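Local atomic coordinates of Zn-dependent hydrolase, glyoxylase (Echinicola vietnamensis, PDB entry 6T5K), a protein that probably hydrolyses beta-lactam antibiotics, carbapenems included, as a zinc-dependent class B (metallo) beta-lactamase that works as a monomer. Residues A[25-30]-A[79-84]; A[67-72]-A[94-99]. All blocks are in the same frame, centred on the assembly; numbering follows the deposited sequence.

Contact 1 of 2, residues A[25-30]-A[79-84]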
# COMPACT_ATOMS: atom_id res chain seq x y z
N TYR A 25 -14.55 1.07 10.05
CA TYR A 25 -13.89 0.98 11.34
C TYR A 25 -13.28 2.33 11.67
O TYR A 25 -12.73 3.00 10.79
CB TYR A 25 -12.77 -0.07 11.32
CG TYR A 25 -12.06 -0.22 12.65
CD1 TYR A 25 -10.95 0.55 12.96
CD2 TYR A 25 -12.50 -1.13 13.59
CE1 TYR A 25 -10.30 0.42 14.18
CE2 TYR A 25 -11.86 -1.28 14.81
CZ TYR A 25 -10.76 -0.49 15.09
OH TYR A 25 -10.11 -0.62 16.29
N SER A 26 -13.36 2.71 12.94
CA SER A 26 -12.77 3.98 13.37
C SER A 26 -12.38 3.87 14.83
O SER A 26 -13.21 3.52 15.67
CB SER A 26 -13.78 5.11 13.18
OG SER A 26 -13.26 6.36 13.58
N SER A 27 -11.11 4.13 15.12
CA SER A 27 -10.65 4.29 16.49
C SER A 27 -9.71 5.47 16.54
O SER A 27 -9.50 6.15 15.53
CB SER A 27 -9.88 3.05 16.96
OG SER A 27 -8.54 3.11 16.45
N ASP A 28 -9.10 5.67 17.72
CA ASP A 28 -8.13 6.73 17.92
C ASP A 28 -6.93 6.59 16.99
O ASP A 28 -6.33 7.59 16.60
CB ASP A 28 -7.66 6.70 19.39
CG ASP A 28 -7.45 5.26 19.95
OD1 ASP A 28 -8.42 4.46 19.94
OD2 ASP A 28 -6.34 4.93 20.42
N LYS A 29 -6.59 5.36 16.61
CA LYS A 29 -5.33 5.09 15.96
C LYS A 29 -5.48 4.58 14.54
O LYS A 29 -4.50 4.58 13.79
CB LYS A 29 -4.58 4.03 16.77
CG LYS A 29 -4.28 4.33 18.21
CD LYS A 29 -3.55 5.65 18.35
CE LYS A 29 -2.45 5.60 19.41
NZ LYS A 29 -1.23 6.36 18.98
N LEU A 30 -6.68 4.15 14.15
CA LEU A 30 -6.86 3.49 12.86
C LEU A 30 -8.24 3.76 12.30
O LEU A 30 -9.24 3.63 13.02
CB LEU A 30 -6.68 1.98 13.02
CG LEU A 30 -6.71 1.14 11.74
CD1 LEU A 30 -5.40 1.34 11.00
CD2 LEU A 30 -6.87 -0.33 12.10
N THR A 79 -1.27 -2.43 13.89
CA THR A 79 -1.44 -3.58 13.01
C THR A 79 -2.32 -4.62 13.69
O THR A 79 -3.17 -5.24 13.05
CB THR A 79 -0.07 -4.13 12.59
OG1 THR A 79 0.70 -3.06 12.02
CG2 THR A 79 -0.20 -5.22 11.57
N SER A 80 -2.12 -4.85 14.99
CA SER A 80 -3.01 -5.74 15.73
C SER A 80 -4.46 -5.26 15.70
O SER A 80 -5.38 -6.07 15.58
CB SER A 80 -2.51 -5.88 17.17
OG SER A 80 -1.20 -6.44 17.14
N GLU A 81 -4.67 -3.95 15.76
CA GLU A 81 -6.03 -3.42 15.65
C GLU A 81 -6.63 -3.74 14.28
O GLU A 81 -7.81 -4.14 14.18
CB GLU A 81 -6.00 -1.91 15.86
CG GLU A 81 -7.18 -1.35 16.56
CD GLU A 81 -7.07 0.13 16.80
OE1 GLU A 81 -8.08 0.81 16.58
OE2 GLU A 81 -6.00 0.63 17.24
N LEU A 82 -5.85 -3.57 13.23
CA LEU A 82 -6.31 -3.94 11.90
C LEU A 82 -6.69 -5.41 11.85
O LEU A 82 -7.74 -5.78 11.32
CB LEU A 82 -5.20 -3.60 10.89
CG LEU A 82 -5.39 -3.99 9.43
CD1 LEU A 82 -6.66 -3.38 8.84
CD2 LEU A 82 -4.18 -3.54 8.62
N LEU A 83 -5.82 -6.29 12.35
CA LEU A 83 -6.07 -7.71 12.25
C LEU A 83 -7.26 -8.11 13.10
O LEU A 83 -8.01 -9.01 12.72
CB LEU A 83 -4.79 -8.47 12.62
CG LEU A 83 -3.76 -8.42 11.50
CD1 LEU A 83 -2.38 -8.74 11.96
CD2 LEU A 83 -4.18 -9.40 10.44
N SER A 84 -7.44 -7.46 14.25
CA SER A 84 -8.61 -7.73 15.08
C SER A 84 -9.89 -7.42 14.32
O SER A 84 -10.86 -8.18 14.40
CB SER A 84 -8.53 -6.90 16.36
OG SER A 84 -9.61 -7.19 17.23
O HOH W 1 -9.89 -3.66 16.19
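Leu30 lays its CD2 methyl against the backbone of helix 76-88, 3.6 Å from Leu82 N and 3.9 Å from Leu82 CB. Its CG stands anti to the backbone N (chi1 -174°), which carries the branch toward the helix. Next to this apolar patch Glu81 runs out from the helix, extended beyond CG, and its OE1 is the polar meeting point. Tyr25 OH donates to it in a very short bond of 2.5 Å; the oxygen lies in the plane of the phenol ring at its edge, with ring and carboxylate planes 63° apart. Ser27 OG is modelled 2.3 Å from the same OE1, too close for the details of that pair to be trusted. The motif around this serine is an ST turn, in the turn between strands 22-26 and 30-34 at the outer end of the larger sheet: Ser27 OG accepts from Lys29 N at 3.0 Å, and a more bent bond from Leu30 N, at 3.1 Å, extends the turn to an ST motif. A water bridges farther along, donating to Tyr25 OH and to Glu81 O. Phe85 meets the ring of Tyr25, while the CB of Lys29 passes 3.7 Å from Glu81 OE2.

Contact 2 of 2, residues A[67-72]-A[94-99]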
# COMPACT_ATOMS: atom_id res chain seq x y z
N ALA A 67 -9.05 -11.92 2.43
CA ALA A 67 -8.47 -10.59 2.38
C ALA A 67 -6.97 -10.65 2.15
O ALA A 67 -6.28 -11.58 2.59
CB ALA A 67 -8.73 -9.86 3.69
N VAL A 68 -6.48 -9.65 1.42
CA VAL A 68 -5.04 -9.39 1.31
C VAL A 68 -4.78 -7.95 1.71
O VAL A 68 -5.53 -7.05 1.32
CB VAL A 68 -4.55 -9.66 -0.12
CG1 VAL A 68 -3.13 -9.13 -0.30
CG2 VAL A 68 -4.68 -11.16 -0.46
N VAL A 69 -3.75 -7.73 2.51
CA VAL A 69 -3.41 -6.41 3.02
C VAL A 69 -2.14 -5.90 2.33
O VAL A 69 -1.15 -6.63 2.21
CB VAL A 69 -3.24 -6.44 4.54
CG1 VAL A 69 -2.82 -5.08 5.07
CG2 VAL A 69 -4.50 -6.94 5.21
N PHE A 70 -2.17 -4.64 1.92
CA PHE A 70 -1.01 -3.93 1.40
C PHE A 70 -0.61 -2.90 2.43
O PHE A 70 -1.40 -2.00 2.75
CB PHE A 70 -1.33 -3.23 0.08
CG PHE A 70 -1.41 -4.17 -1.08
CD1 PHE A 70 -2.52 -4.97 -1.26
CD2 PHE A 70 -0.33 -4.30 -1.97
CE1 PHE A 70 -2.57 -5.85 -2.31
CE2 PHE A 70 -0.39 -5.20 -2.98
CZ PHE A 70 -1.52 -5.95 -3.17
N ASP A 71 0.61 -3.05 2.94
CA ASP A 71 1.25 -2.25 3.98
C ASP A 71 0.64 -2.51 5.35
O ASP A 71 -0.57 -2.72 5.50
CB ASP A 71 1.22 -0.75 3.68
CG ASP A 71 2.21 -0.34 2.62
OD1 ASP A 71 2.88 -1.21 2.02
OD2 ASP A 71 2.31 0.89 2.37
N THR A 72 1.50 -2.53 6.33
CA THR A 72 1.04 -2.48 7.70
C THR A 72 0.98 -1.03 8.16
O THR A 72 1.70 -0.18 7.62
CB THR A 72 1.99 -3.23 8.63
OG1 THR A 72 3.25 -2.55 8.72
CG2 THR A 72 2.25 -4.64 8.14
N ASN A 94 -5.12 -13.82 3.80
CA ASN A 94 -4.25 -14.70 3.03
C ASN A 94 -2.81 -14.23 2.99
O ASN A 94 -1.91 -15.06 2.87
CB ASN A 94 -4.72 -14.75 1.58
CG ASN A 94 -6.03 -15.47 1.40
OD1 ASN A 94 -6.48 -16.19 2.29
ND2 ASN A 94 -6.65 -15.29 0.25
N ALA A 95 -2.57 -12.93 3.04
CA ALA A 95 -1.22 -12.43 2.83
C ALA A 95 -1.19 -10.96 3.20
O ALA A 95 -2.22 -10.28 3.20
CB ALA A 95 -0.78 -12.60 1.37
N VAL A 96 0.02 -10.50 3.51
CA VAL A 96 0.33 -9.09 3.61
C VAL A 96 1.49 -8.79 2.66
O VAL A 96 2.39 -9.61 2.49
CB VAL A 96 0.65 -8.65 5.06
CG1 VAL A 96 1.84 -9.42 5.63
CG2 VAL A 96 0.89 -7.15 5.11
N VAL A 97 1.44 -7.61 2.04
CA VAL A 97 2.47 -7.15 1.12
C VAL A 97 3.07 -5.86 1.67
O VAL A 97 2.34 -4.92 1.95
CB VAL A 97 1.89 -6.88 -0.28
CG1 VAL A 97 2.95 -6.38 -1.23
CG2 VAL A 97 1.22 -8.13 -0.84
N ALA A 98 4.39 -5.81 1.77
CA ALA A 98 5.10 -4.58 2.15
C ALA A 98 5.54 -3.91 0.85
O ALA A 98 6.33 -4.50 0.10
CB ALA A 98 6.32 -4.88 3.00
N THR A 99 5.01 -2.73 0.57
CA THR A 99 5.27 -2.14 -0.74
C THR A 99 6.61 -1.42 -0.86
O THR A 99 6.98 -1.02 -1.98
CB THR A 99 4.10 -1.26 -1.21
OG1 THR A 99 3.90 -0.15 -0.34
CG2 THR A 99 2.82 -2.08 -1.36
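Val97 and Phe70 lie side by side and point the same way, Val97 CG2 sitting 4.0 Å above one face of the ring, toward its rim. Val97 CB makes an off-centre CH-pi contact with that ring, and Thr99 CG2 comes in at the ring edge. Strands 66-70 and 92-98 are the two parallel strands of a beta-alpha-beta unit within the alpha-beta/beta-alpha fold of metallo-beta-lactamases. Phe70 and Val97 face strand 152-157 of the second sheet, where Val156 touches both. From the other face, Val69 CB meets Val96 CG2 at 4.2 Å, and helix 109-114 packs on Val96. A ladder of backbone bonds joins the strands: Asn94 N to Ala67 O, Val69 N to Ala95 O, Val97 N to Val69 O at 2.8 Å, and Asp71 N to Val97 O at 2.7 Å. Past the ladder lies a buried polar edge close to the zinc site, Thr99 directly preceding the zinc ligand His100. With chi1 at -75°, the Asp71 carboxylate turns back toward segment 94-99, although its CB points away from it. Its OD1 takes Thr99 N at 3.0 Å, nearly along the C-O axis, and Thr99 OG1 at 2.8 Å on the syn side, 17° out of the carboxylate plane.

How the contacts relate
Contacts 1 and 2 have centres 15 Å apart and are linked by the same sheet and by helix 76-88. Along the chain their segments alternate: 25-30, 67-72, 79-84, 94-99. The helix of contact 1 is therefore the crossover between the strands of contact 2. Its Glu81 and Leu82 meet 25-30, while Thr79 OG1 lies 3.6 Å from Thr72 CB and Leu82 CD2 lies 4.1 Å from Val69 CG1, which makes Leu82 common to both contacts. One helix thus bridges the antiparallel end of the larger sheet, strands 22-26 and 30-34, and its parallel part, whose strand 92-98 leads directly to the zinc ligands His100, His102 and Asp104.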